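Local coordinates for protein formyltransferase PseJ (Anoxybacillus kamchatkensis G10, PDB 6EDK) that belongs to the formyltransferase family, pairing a mixed beta sheet with flanking helices, and holds the ligand 1YA in a pocket beside the sheet, at residues Ile70-Arg75 with Ile91-Ser96; Trp100-Asp105 with Leu128-Ile133; Gly32-Trp37 with Val49-Asp54. All coordinates share one frame; numbering follows the deposited sequence. Where two conformers were deposited one is given.

In the fold
Along the chain contact 3 closes before contact 1 opens, and contact 1 closes before contact 2, so the three stand in series. Contacts 1 and 3 both reach the six-stranded mixed sheet. Contact 3 lies at the outermost strand 48-52, and contact 1 joins strands 68-71 and 90-94 close to the centre of the chain. Their centres are about 12 Å apart, and Tyr74 OH of contact 1 probably hydrogen-bonds Asp54 O of contact 3. Contact 2, with its centre about 10 Å from that of contact 1, is tied to it through His94 NE2 and Asn101 O. Contacts 1 and 2 both touch 1YA, whereas contacts 2 and 3 do not touch each other.

Contact 1 (Ile70-Arg75 with Ile91-Ser96). With 1YA (N-{4-[{[(6S)-2-amino-4-oxo-3,4,5,6,7,8-hexahydropteridin-6-yl]methyl}(formyl)amino]benzoyl}-L-glutamic acid), chain D.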
loop_
_atom_site.group_PDB
_atom_site.type_symbol
_atom_site.label_atom_id
_atom_site.label_comp_id
_atom_site.label_asym_id
_atom_site.label_seq_id
_atom_site.Cartn_x
_atom_site.Cartn_y
_atom_site.Cartn_z
ATOM N N ILE A 70 7.912 -6.157 -4.082
ATOM C CA ILE A 70 6.518 -5.795 -3.778
ATOM C C ILE A 70 6.430 -5.549 -2.283
ATOM O O ILE A 70 6.681 -6.448 -1.475
ATOM C CB ILE A 70 5.528 -6.892 -4.210
ATOM C CG1 ILE A 70 5.593 -7.142 -5.695
ATOM C CG2 ILE A 70 4.029 -6.455 -3.791
ATOM C CD1 ILE A 70 4.897 -8.429 -6.118
ATOM N N SER A 71 6.128 -4.314 -1.875
ATOM C CA SER A 71 5.910 -4.100 -0.454
ATOM C C SER A 71 4.407 -3.961 -0.182
ATOM O O SER A 71 3.693 -3.273 -0.915
ATOM C CB SER A 71 6.643 -2.881 0.122
ATOM O OG SER A 71 6.252 -1.639 -0.376
ATOM N N TYR A 72 3.959 -4.616 0.859
ATOM C CA TYR A 72 2.515 -4.670 1.228
ATOM C C TYR A 72 2.527 -4.806 2.741
ATOM O O TYR A 72 2.714 -5.904 3.275
ATOM C CB TYR A 72 1.815 -5.827 0.545
ATOM C CG TYR A 72 0.319 -5.924 0.874
ATOM C CD1 TYR A 72 -0.365 -4.817 1.332
ATOM C CD2 TYR A 72 -0.388 -7.129 0.716
ATOM C CE1 TYR A 72 -1.745 -4.908 1.649
ATOM C CE2 TYR A 72 -1.768 -7.195 1.039
ATOM C CZ TYR A 72 -2.404 -6.094 1.476
ATOM O OH TYR A 72 -3.779 -6.094 1.805
ATOM N N GLY A 73 2.383 -3.685 3.418
ATOM C CA GLY A 73 2.434 -3.643 4.859
ATOM C C GLY A 73 3.845 -3.637 5.420
ATOM O O GLY A 73 4.032 -3.988 6.579
ATOM N N TYR A 74 4.838 -3.310 4.611
ATOM C CA TYR A 74 6.221 -3.228 5.084
ATOM C C TYR A 74 6.368 -2.037 6.021
ATOM O O TYR A 74 5.918 -0.934 5.719
ATOM C CB TYR A 74 7.162 -3.070 3.915
ATOM C CG TYR A 74 8.618 -3.097 4.282
ATOM C CD1 TYR A 74 9.161 -4.164 4.985
ATOM C CD2 TYR A 74 9.463 -2.053 3.897
ATOM C CE1 TYR A 74 10.554 -4.200 5.305
ATOM C CE2 TYR A 74 10.845 -2.070 4.221
ATOM C CZ TYR A 74 11.362 -3.133 4.930
ATOM O OH TYR A 74 12.724 -3.146 5.224
ATOM N N ARG A 75 7.014 -2.256 7.150
ATOM C CA ARG A 75 6.936 -1.305 8.233
ATOM C C ARG A 75 8.049 -0.265 8.223
ATOM O O ARG A 75 8.031 0.627 9.072
ATOM C CB ARG A 75 6.924 -2.046 9.580
ATOM C CG ARG A 75 5.502 -2.541 9.962
ATOM C CD ARG A 75 5.567 -3.753 10.912
ATOM N NE ARG A 75 6.056 -4.958 10.230
ATOM C CZ ARG A 75 5.286 -5.961 9.797
ATOM N NH1 ARG A 75 3.957 -5.935 9.982
ATOM N NH2 ARG A 75 5.860 -6.988 9.181
ATOM N N ILE A 91 7.268 -1.747 -6.202
ATOM C CA ILE A 91 5.924 -1.194 -6.047
ATOM C C ILE A 91 5.465 -1.361 -4.612
ATOM O O ILE A 91 5.931 -2.235 -3.913
ATOM C CB ILE A 91 4.910 -1.822 -6.972
ATOM C CG1 ILE A 91 4.608 -3.290 -6.654
ATOM C CG2 ILE A 91 5.270 -1.684 -8.437
ATOM C CD1 ILE A 91 3.688 -3.927 -7.568
ATOM N N ASN A 92 4.448 -0.575 -4.211
ATOM C CA ASN A 92 3.899 -0.629 -2.870
ATOM C C ASN A 92 2.356 -0.623 -3.031
ATOM O O ASN A 92 1.846 0.008 -3.991
ATOM C CB ASN A 92 4.306 0.567 -2.048
ATOM C CG ASN A 92 3.771 0.533 -0.616
ATOM O OD1 ASN A 92 4.018 -0.398 0.128
ATOM N ND2 ASN A 92 3.040 1.587 -0.216
ATOM N N LEU A 93 1.699 -1.392 -2.172
ATOM C CA LEU A 93 0.224 -1.495 -2.056
ATOM C C LEU A 93 -0.229 -0.715 -0.835
ATOM O O LEU A 93 0.035 -1.103 0.319
ATOM C CB LEU A 93 -0.229 -2.949 -1.923
ATOM C CG LEU A 93 -0.224 -3.821 -3.154
ATOM C CD1 LEU A 93 1.050 -3.791 -3.976
ATOM C CD2 LEU A 93 -0.567 -5.257 -2.823
ATOM N N HIS A 94 -0.958 0.402 -1.065
ATOM C CA HIS A 94 -1.327 1.359 -0.033
ATOM C C HIS A 94 -2.839 1.526 -0.060
ATOM O O HIS A 94 -3.389 1.792 -1.117
ATOM C CB HIS A 94 -0.665 2.716 -0.324
ATOM C CG HIS A 94 -0.914 3.747 0.703
ATOM N ND1 HIS A 94 -0.438 3.641 1.986
ATOM C CD2 HIS A 94 -1.598 4.914 0.648
ATOM C CE1 HIS A 94 -0.844 4.683 2.694
ATOM N NE2 HIS A 94 -1.550 5.471 1.902
ATOM N N ILE A 95 -3.477 1.384 1.076
ATOM C CA ILE A 95 -4.936 1.422 1.119
ATOM C C ILE A 95 -5.471 2.832 1.333
ATOM O O ILE A 95 -6.345 3.066 2.186
ATOM C CB ILE A 95 -5.488 0.430 2.120
ATOM C CG1 ILE A 95 -4.921 0.601 3.517
ATOM C CG2 ILE A 95 -5.298 -1.021 1.595
ATOM C CD1 ILE A 95 -5.771 -0.086 4.604
ATOM N N SER A 96 -4.993 3.761 0.525
ATOM C CA SER A 96 -5.662 5.034 0.356
ATOM C C SER A 96 -5.771 5.348 -1.135
ATOM O O SER A 96 -5.147 4.734 -1.997
ATOM C CB SER A 96 -4.919 6.165 1.118
ATOM O OG SER A 96 -3.920 6.634 0.228
HETATM N N1 1YA D . 9.687 3.311 1.644
HETATM C C2 1YA D . 9.845 4.380 0.635
HETATM N NA2 1YA D . 11.145 4.988 0.407
HETATM N N3 1YA D . 8.707 4.865 -0.229
HETATM C C4 1YA D . 7.350 4.330 -0.053
HETATM O O4 1YA D . 6.474 4.774 -0.768
HETATM C C4A 1YA D . 7.194 3.261 0.975
HETATM N N5 1YA D . 5.962 2.674 1.125
HETATM C C6 1YA D . 5.770 1.957 2.488
HETATM C C7 1YA D . 6.811 1.166 2.884
HETATM N N8 1YA D . 8.253 1.759 2.734
HETATM C C8A 1YA D . 8.381 2.720 1.811
HETATM C C9 1YA D . 5.514 3.104 3.493
HETATM N N10 1YA D . 5.182 2.618 4.846
HETATM C C11 1YA D . 6.855 4.634 8.172
HETATM C C12 1YA D . 7.128 3.285 8.008
HETATM C C13 1YA D . 6.597 2.617 6.910
HETATM C C14 1YA D . 5.794 3.307 6.020
HETATM C C15 1YA D . 5.517 4.650 6.197
HETATM C C16 1YA D . 6.052 5.318 7.285
HETATM C C17 1YA D . 7.409 5.417 9.390
HETATM N N 1YA D . 6.397 6.261 10.075
HETATM C CA 1YA D . 6.683 7.096 11.269
HETATM C CB 1YA D . 7.620 8.269 10.885
HETATM C CG 1YA D . 7.609 8.575 9.378
HETATM C CD 1YA D . 8.217 9.951 9.056
HETATM O OE1 1YA D . 8.095 10.446 7.901
HETATM O OE2 1YA D . 8.840 10.586 9.948
HETATM C CT 1YA D . 5.340 7.605 11.854
HETATM O O2 1YA D . 4.228 7.353 11.298
HETATM O O1 1YA D . 5.333 8.281 12.911
HETATM C C18 1YA D . 4.227 1.547 5.092
HETATM O O5 1YA D . 3.703 0.987 4.189
HETATM O O 1YA D . 8.531 5.313 9.735
HETATM O O HOH W 1 1.936 -1.324 2.073
#
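Ser71 and Asn92 are paired in register as parallel neighbours, and two backbone hydrogen bonds join their strands. Ser71 N donates to Ile91 O at 2.9 Å, almost straight at 174°, and Leu93 N donates to Ser71 O at 3.0 Å. Ser71 therefore uses both its N-H and its carbonyl toward the same neighbour, the usual parallel ladder. The CA of Asn92 adds a C-H...O contact to that carbonyl.

Apolar packing occupies the face carrying Ile70, Ile91 and Leu93. The two isoleucines lie side by side and point the same way, their CG1 atoms 4.1 Å apart; branched at CB, they suit an extended backbone and a buried sheet face. Ile70 also sets its CG2 against Leu93 CD1, 4.0 Å away. Ile158 of helix 147-169 covers Leu93 on this side.

The aromatic contact is made by the next residue, Tyr72. It holds CG anti to its backbone N (chi1 -179°), which carries the ring across Leu93 at about a right angle. Leu93 CD2 sits over one ring face, 4.1 Å from the centroid, as a CH-pi contact, while CB touches CD1 of the tyrosine. The phenol end continues to Glu159 as a hydrogen bond, and Arg35 makes a cation-pi contact with the ring as well as a bond to Tyr72 O.

Beyond the ladder a water takes over, accepting from Gly73 N and donating to Leu93 O at 2.6 Å. Gly73 turns the chain with a positive phi of 81°, readily accessible to glycine. Tyr74 O then comes within 3.1 Å of C18 of 1YA. Strand 68-71, helix 80-85 and strand 90-94 form a beta-alpha-beta unit of the Rossmann-like formyltransferase fold, with the ligand pocket at the C-terminal ends of its parallel strands.

Contact 2 (Trp100-Asp105 with Leu128-Ile133); sequences WNKGAD and LDTGEI. With 1YA (N-{4-[{[(6S)-2-amino-4-oxo-3,4,5,6,7,8-hexahydropteridin-6-yl]methyl}(formyl)amino]benzoyl}-L-glutamic acid), chain D.
Lys102 and Gly103 of the short strand 102-103 meet Leu128, Asp129 and Thr130 in a loop-to-strand contact near the surface, beside bound 1YA. The loop connects strands 118-123 and 133-138 of the main sheet, whereas strand 102-103 belongs to a separate two-stranded sheet with 185-186.

One direct hydrogen bond holds the two together. Gly103 N donates to Asp129 OD2 at 2.8 Å, with 157° at the hydrogen, reaching the lone pair that faces away from the other carboxylate oxygen. Water 2 lies within bonding distance of both that OD2, at 2.7 Å, and Gly103 O, at 3.2 Å, but not all of its possible bonds can form at once. The glycine is fitted to its place by its backbone: with phi at 86° and psi at -139°, a CB would press on the carbonyl oxygen of Lys102.

The remaining contact is van der Waals packing of the lysine methylenes. The side chains of Lys102 and Asp129 run antiparallel past one another, with CB atoms 4.0 Å apart, and Lys102 CG lies 3.7 Å from Asp129 O. Further out, Lys102 CD touches Thr130 CG2, the two side chains crossing at about a right angle. Bends in the outer half of the lysine chain take the ammonium aside to Pro99 O, so the residue offers its methylenes to the loop and its charge to a carbonyl. Thr130 OG1 is similarly engaged away from the lysine, by Asp125.

Asp129 faces two ways. While its carboxylate grips Gly103, its own N donates to O4 of 1YA at 2.9 Å, and its O accepts from Gln179. Leu128 CD1 lies 3.3 Å from ligand atom OE1. Here the loop following strand 118-123 forms part of the wall of the 1YA pocket, with strand 102-103 bonded to it through Asp129.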
loop_
_atom_site.group_PDB
_atom_site.type_symbol
_atom_site.label_atom_id
_atom_site.label_comp_id
_atom_site.label_asym_id
_atom_site.label_seq_id
_atom_site.Cartn_x
_atom_site.Cartn_y
_atom_site.Cartn_z
ATOM N N TRP A 100 -4.388 11.446 -1.456
ATOM C CA TRP A 100 -4.931 11.616 -0.110
ATOM C C TRP A 100 -4.437 10.507 0.799
ATOM O O TRP A 100 -4.245 9.362 0.371
ATOM C CB TRP A 100 -6.487 11.648 -0.153
ATOM C CG TRP A 100 -6.985 12.857 -0.841
ATOM C CD1 TRP A 100 -7.196 14.084 -0.263
ATOM C CD2 TRP A 100 -7.277 13.004 -2.224
ATOM N NE1 TRP A 100 -7.604 14.971 -1.220
ATOM C CE2 TRP A 100 -7.656 14.337 -2.435
ATOM C CE3 TRP A 100 -7.257 12.114 -3.326
ATOM C CZ2 TRP A 100 -8.010 14.838 -3.694
ATOM C CZ3 TRP A 100 -7.608 12.594 -4.565
ATOM C CH2 TRP A 100 -7.974 13.937 -4.764
ATOM N N ASN A 101 -4.184 10.850 2.051
ATOM C CA ASN A 101 -3.859 9.870 3.091
ATOM C C ASN A 101 -2.619 9.064 2.790
ATOM O O ASN A 101 -2.574 7.859 3.015
ATOM C CB ASN A 101 -5.063 8.972 3.384
ATOM C CG ASN A 101 -6.324 9.796 3.596
ATOM O OD1 ASN A 101 -7.371 9.643 2.902
ATOM N ND2 ASN A 101 -6.236 10.709 4.531
ATOM N N LYS A 102 -1.572 9.754 2.324
ATOM C CA LYS A 102 -0.231 9.227 2.473
ATOM C C LYS A 102 0.077 8.967 3.943
ATOM O O LYS A 102 -0.478 9.585 4.841
ATOM C CB LYS A 102 0.820 10.187 1.876
ATOM C CG LYS A 102 0.744 10.502 0.432
ATOM C CD LYS A 102 1.674 11.699 0.098
ATOM C CE LYS A 102 0.878 12.979 -0.124
ATOM N NZ LYS A 102 0.558 13.121 -1.624
ATOM N N GLY A 103 0.933 7.979 4.181
ATOM C CA GLY A 103 1.335 7.669 5.538
ATOM C C GLY A 103 0.439 6.738 6.320
ATOM O O GLY A 103 -0.107 5.778 5.791
ATOM N N ALA A 104 0.239 7.055 7.587
ATOM C CA ALA A 104 -0.341 6.154 8.554
ATOM C C ALA A 104 -1.857 6.272 8.658
ATOM O O ALA A 104 -2.452 7.315 8.362
ATOM C CB ALA A 104 0.283 6.436 9.931
ATOM N N ASP A 105 -2.478 5.170 9.084
ATOM C CA ASP A 105 -3.907 5.116 9.371
ATOM C C ASP A 105 -4.769 5.742 8.261
ATOM O O ASP A 105 -5.682 6.515 8.528
ATOM C CB ASP A 105 -4.199 5.794 10.693
ATOM C CG ASP A 105 -3.371 5.195 11.831
ATOM O OD1 ASP A 105 -3.409 3.968 11.981
ATOM O OD2 ASP A 105 -2.694 5.953 12.550
ATOM N N LEU A 128 7.667 8.912 1.262
ATOM C CA LEU A 128 6.657 7.971 1.757
ATOM C C LEU A 128 5.365 8.111 0.955
ATOM O O LEU A 128 4.651 9.119 1.081
ATOM C CB LEU A 128 6.357 8.216 3.227
ATOM C CG LEU A 128 7.555 8.214 4.172
ATOM C CD1 LEU A 128 7.079 8.285 5.623
ATOM C CD2 LEU A 128 8.411 6.969 3.913
ATOM N N ASP A 129 5.033 7.073 0.173
ATOM C CA ASP A 129 3.772 6.962 -0.572
ATOM C C ASP A 129 3.624 8.056 -1.601
ATOM O O ASP A 129 2.540 8.356 -2.010
ATOM C CB ASP A 129 2.555 6.960 0.382
ATOM C CG ASP A 129 2.613 5.819 1.390
ATOM O OD1 ASP A 129 3.079 4.711 1.003
ATOM O OD2 ASP A 129 2.202 6.010 2.566
ATOM N N THR A 130 4.757 8.621 -2.076
ATOM C CA THR A 130 4.781 9.696 -3.055
ATOM C C THR A 130 5.082 9.256 -4.483
ATOM O O THR A 130 4.937 10.072 -5.410
ATOM C CB THR A 130 5.819 10.755 -2.626
ATOM O OG1 THR A 130 6.998 10.091 -2.160
ATOM C CG2 THR A 130 5.304 11.574 -1.492
ATOM N N GLY A 131 5.454 7.991 -4.718
ATOM C CA GLY A 131 5.835 7.541 -6.054
ATOM C C GLY A 131 4.722 7.541 -7.107
ATOM O O GLY A 131 3.542 7.814 -6.849
ATOM N N GLU A 132 5.109 7.178 -8.331
ATOM C CA GLU A 132 4.194 7.254 -9.473
ATOM C C GLU A 132 3.054 6.234 -9.365
ATOM O O GLU A 132 3.234 5.122 -8.896
ATOM C CB GLU A 132 4.926 7.000 -10.786
ATOM C CG GLU A 132 5.840 8.150 -11.199
ATOM C CD GLU A 132 6.495 7.882 -12.543
ATOM O OE1 GLU A 132 7.180 6.827 -12.667
ATOM O OE2 GLU A 132 6.300 8.711 -13.471
ATOM N N ILE A 133 1.864 6.648 -9.750
ATOM C CA ILE A 133 0.666 5.821 -9.620
ATOM C C ILE A 133 0.559 4.869 -10.796
ATOM O O ILE A 133 0.688 5.278 -11.972
ATOM C CB ILE A 133 -0.598 6.700 -9.520
ATOM C CG1 ILE A 133 -0.573 7.484 -8.221
ATOM C CG2 ILE A 133 -1.817 5.734 -9.589
ATOM C CD1 ILE A 133 -1.784 8.501 -8.085
HETATM N N1 1YA D . 9.687 3.311 1.644
HETATM C C2 1YA D . 9.845 4.380 0.635
HETATM N NA2 1YA D . 11.145 4.988 0.407
HETATM N N3 1YA D . 8.707 4.865 -0.229
HETATM C C4 1YA D . 7.350 4.330 -0.053
HETATM O O4 1YA D . 6.474 4.774 -0.768
HETATM C C4A 1YA D . 7.194 3.261 0.975
HETATM N N5 1YA D . 5.962 2.674 1.125
HETATM C C6 1YA D . 5.770 1.957 2.488
HETATM C C7 1YA D . 6.811 1.166 2.884
HETATM N N8 1YA D . 8.253 1.759 2.734
HETATM C C8A 1YA D . 8.381 2.720 1.811
HETATM C C9 1YA D . 5.514 3.104 3.493
HETATM N N10 1YA D . 5.182 2.618 4.846
HETATM C C11 1YA D . 6.855 4.634 8.172
HETATM C C12 1YA D . 7.128 3.285 8.008
HETATM C C13 1YA D . 6.597 2.617 6.910
HETATM C C14 1YA D . 5.794 3.307 6.020
HETATM C C15 1YA D . 5.517 4.650 6.197
HETATM C C16 1YA D . 6.052 5.318 7.285
HETATM C C17 1YA D . 7.409 5.417 9.390
HETATM N N 1YA D . 6.397 6.261 10.075
HETATM C CA 1YA D . 6.683 7.096 11.269
HETATM C CB 1YA D . 7.620 8.269 10.885
HETATM C CG 1YA D . 7.609 8.575 9.378
HETATM C CD 1YA D . 8.217 9.951 9.056
HETATM O OE1 1YA D . 8.095 10.446 7.901
HETATM O OE2 1YA D . 8.840 10.586 9.948
HETATM C CT 1YA D . 5.340 7.605 11.854
HETATM O O2 1YA D . 4.228 7.353 11.298
HETATM O O1 1YA D . 5.333 8.281 12.911
HETATM C C18 1YA D . 4.227 1.547 5.092
HETATM O O5 1YA D . 3.703 0.987 4.189
HETATM O O 1YA D . 8.531 5.313 9.735
HETATM O O HOH W 2 2.568 4.397 4.694
#

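Contact 3 (Gly32-Trp37 with Val49-Asp54); sequences GPERKW and VTQYQD. With SO4 (sulfate ion), chain C.
Gly32 and Gln51 are joined by a nearly straight hydrogen bond: NE2 of the glutamine donates to Gly32 O at 2.8 Å and 174°, with the acceptor in the plane of the amide. Gln51 directs CG anti to its backbone N (chi1 172°) and then bends at chi2, which turns the amide back toward the glycine. The other polar group of Gly32 is met by the backbone, since its N donates to Tyr52 O at 3.0 Å. Gly32 thus has both N and O satisfied across the contact. Its backbone is of a kind that only glycine takes easily, because a CB would be pressed against the carbonyl O of the preceding residue; separately, it would run into Pro33 CD.

Water 3 makes a second bridge, accepting from Glu34 N and donating to Gln53 OE1, each at 2.9 Å. The extended outer part of the Gln53 side chain carries OE1 to this water and also alongside Pro33 CA, at 3.8 Å.

Glu34 divides its carboxylate. OE2 forms a salt bridge with Arg39, whose NH1 also serves Val49 O; OE1 is buried against Gln51 CB, 3.5 Å away, and has no polar partner in the model. The carboxylate and amide planes of Glu34 and Gln51 are turned 61° from each other.

At the start of helix 36-43 the backbone N-H groups of Lys36 and Trp37 are turned to a sulfate that probably came from the crystallisation solution. Lys36 N reaches O1 at 2.9 Å and Trp37 N reaches O4 at 3.3 Å. The anion sits at the N-terminal end of the helix, where the dipole would be expected to favour it.

The segment 32-37 leads from strand 27-31 into helix 36-43, and strand 48-52 returns parallel beside 27-31 at the sheet's outer side. Contact 3 therefore stitches the turn of this beta-alpha-beta unit to its second strand, while helix 147-169 packs against Trp37.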
loop_
_atom_site.group_PDB
_atom_site.type_symbol
_atom_site.label_atom_id
_atom_site.label_comp_id
_atom_site.label_asym_id
_atom_site.label_seq_id
_atom_site.Cartn_x
_atom_site.Cartn_y
_atom_site.Cartn_z
ATOM N N GLY A 32 7.114 -7.163 3.942
ATOM C CA GLY A 32 5.962 -7.140 4.810
ATOM C C GLY A 32 5.649 -8.494 5.400
ATOM O O GLY A 32 6.423 -9.420 5.325
ATOM N N PRO A 33 4.506 -8.599 6.050
ATOM C CA PRO A 33 4.111 -9.854 6.692
ATOM C C PRO A 33 4.061 -11.007 5.709
ATOM O O PRO A 33 3.791 -10.822 4.522
ATOM C CB PRO A 33 2.705 -9.544 7.248
ATOM C CG PRO A 33 2.651 -8.120 7.381
ATOM C CD PRO A 33 3.565 -7.498 6.354
ATOM N N GLU A 34 4.303 -12.235 6.213
ATOM C CA GLU A 34 4.202 -13.379 5.313
ATOM C C GLU A 34 2.734 -13.581 4.936
ATOM O O GLU A 34 1.850 -13.574 5.800
ATOM C CB GLU A 34 4.804 -14.657 5.913
ATOM C CG GLU A 34 4.556 -16.009 5.094
ATOM C CD GLU A 34 4.981 -16.083 3.563
ATOM O OE1 GLU A 34 5.568 -15.142 2.963
ATOM O OE2 GLU A 34 4.684 -17.145 2.944
ATOM N N ARG A 35 2.482 -13.706 3.658
ATOM C CA ARG A 35 1.163 -13.993 3.115
ATOM C C ARG A 35 1.301 -15.161 2.162
ATOM O O ARG A 35 1.664 -14.969 1.010
ATOM C CB ARG A 35 0.599 -12.778 2.402
ATOM C CG ARG A 35 0.470 -11.577 3.287
ATOM C CD ARG A 35 0.012 -10.400 2.467
ATOM N NE ARG A 35 0.494 -9.141 3.029
ATOM C CZ ARG A 35 -0.246 -8.385 3.835
ATOM N NH1 ARG A 35 -1.475 -8.757 4.138
ATOM N NH2 ARG A 35 0.217 -7.263 4.270
ATOM N N LYS A 36 1.012 -16.362 2.650
ATOM C CA LYS A 36 1.160 -17.536 1.801
ATOM C C LYS A 36 0.334 -17.424 0.538
ATOM O O LYS A 36 0.794 -17.817 -0.541
ATOM C CB LYS A 36 0.785 -18.801 2.570
ATOM C CG LYS A 36 1.046 -20.089 1.774
ATOM C CD LYS A 36 0.430 -21.329 2.455
ATOM C CE LYS A 36 0.400 -22.537 1.511
ATOM N NZ LYS A 36 1.667 -22.669 0.739
ATOM N N TRP A 37 -0.900 -16.883 0.631
ATOM C CA TRP A 37 -1.713 -16.819 -0.574
ATOM C C TRP A 37 -1.036 -15.989 -1.650
ATOM O O TRP A 37 -1.191 -16.258 -2.846
ATOM C CB TRP A 37 -3.133 -16.240 -0.245
ATOM C CG TRP A 37 -3.111 -14.757 0.147
ATOM C CD1 TRP A 37 -3.074 -14.259 1.407
ATOM C CD2 TRP A 37 -3.145 -13.662 -0.718
ATOM N NE1 TRP A 37 -3.014 -12.896 1.371
ATOM C CE2 TRP A 37 -3.063 -12.508 0.066
ATOM C CE3 TRP A 37 -3.150 -13.529 -2.092
ATOM C CZ2 TRP A 37 -2.987 -11.228 -0.502
ATOM C CZ3 TRP A 37 -3.107 -12.282 -2.654
ATOM C CH2 TRP A 37 -3.015 -11.147 -1.861
ATOM N N VAL A 49 9.968 -16.671 -5.130
ATOM C CA VAL A 49 9.580 -15.657 -4.175
ATOM C C VAL A 49 10.337 -15.822 -2.880
ATOM O O VAL A 49 10.446 -16.924 -2.341
ATOM C CB VAL A 49 8.040 -15.706 -3.894
ATOM C CG1 VAL A 49 7.729 -14.691 -2.850
ATOM C CG2 VAL A 49 7.281 -15.512 -5.205
ATOM N N THR A 50 10.783 -14.712 -2.337
ATOM C CA THR A 50 11.296 -14.665 -0.971
ATOM C C THR A 50 10.582 -13.550 -0.258
ATOM O O THR A 50 10.100 -12.623 -0.896
ATOM C CB THR A 50 12.824 -14.392 -0.927
ATOM O OG1 THR A 50 13.076 -13.076 -1.403
ATOM C CG2 THR A 50 13.585 -15.415 -1.793
ATOM N N GLN A 51 10.541 -13.639 1.074
ATOM C CA GLN A 51 9.827 -12.687 1.908
ATOM C C GLN A 51 10.750 -12.177 2.981
ATOM O O GLN A 51 11.599 -12.913 3.485
ATOM C CB GLN A 51 8.562 -13.314 2.552
ATOM C CG GLN A 51 7.848 -12.424 3.615
ATOM C CD GLN A 51 8.332 -12.620 5.079
ATOM O OE1 GLN A 51 9.008 -13.609 5.398
ATOM N NE2 GLN A 51 7.973 -11.657 5.980
ATOM N N TYR A 52 10.521 -10.932 3.387
ATOM C CA TYR A 52 11.311 -10.297 4.439
ATOM C C TYR A 52 10.494 -9.220 5.118
ATOM O O TYR A 52 9.803 -8.442 4.448
ATOM C CB TYR A 52 12.565 -9.675 3.821
ATOM C CG TYR A 52 13.671 -9.406 4.821
ATOM C CD1 TYR A 52 14.295 -10.474 5.473
ATOM C CD2 TYR A 52 14.104 -8.129 5.070
ATOM C CE1 TYR A 52 15.309 -10.243 6.366
ATOM C CE2 TYR A 52 15.120 -7.875 5.981
ATOM C CZ TYR A 52 15.732 -8.949 6.623
ATOM O OH TYR A 52 16.771 -8.744 7.530
ATOM N N GLN A 53 10.613 -9.111 6.441
ATOM C CA GLN A 53 9.866 -8.063 7.111
ATOM C C GLN A 53 10.679 -7.097 7.956
ATOM O O GLN A 53 10.091 -6.187 8.538
ATOM C CB GLN A 53 8.752 -8.668 7.980
ATOM C CG GLN A 53 9.141 -9.814 8.844
ATOM C CD GLN A 53 8.000 -10.178 9.787
ATOM O OE1 GLN A 53 6.827 -10.103 9.404
ATOM N NE2 GLN A 53 8.337 -10.552 11.030
ATOM N N ASP A 54 12.013 -7.199 7.976
ATOM C CA ASP A 54 12.814 -6.346 8.842
ATOM C C ASP A 54 13.491 -5.238 8.038
ATOM O O ASP A 54 13.404 -5.184 6.808
ATOM C CB ASP A 54 13.861 -7.197 9.595
ATOM C CG ASP A 54 13.243 -8.164 10.603
ATOM O OD1 ASP A 54 12.087 -7.972 11.048
ATOM O OD2 ASP A 54 13.937 -9.127 10.979
HETATM S S SO4 C . -1.908 -16.354 4.878
HETATM O O1 SO4 C . -0.447 -16.467 5.110
HETATM O O2 SO4 C . -2.609 -17.056 5.957
HETATM O O3 SO4 C . -2.323 -14.940 4.888
HETATM O O4 SO4 C . -2.297 -16.971 3.585
HETATM O O HOH W 3 4.962 -12.359 9.068
#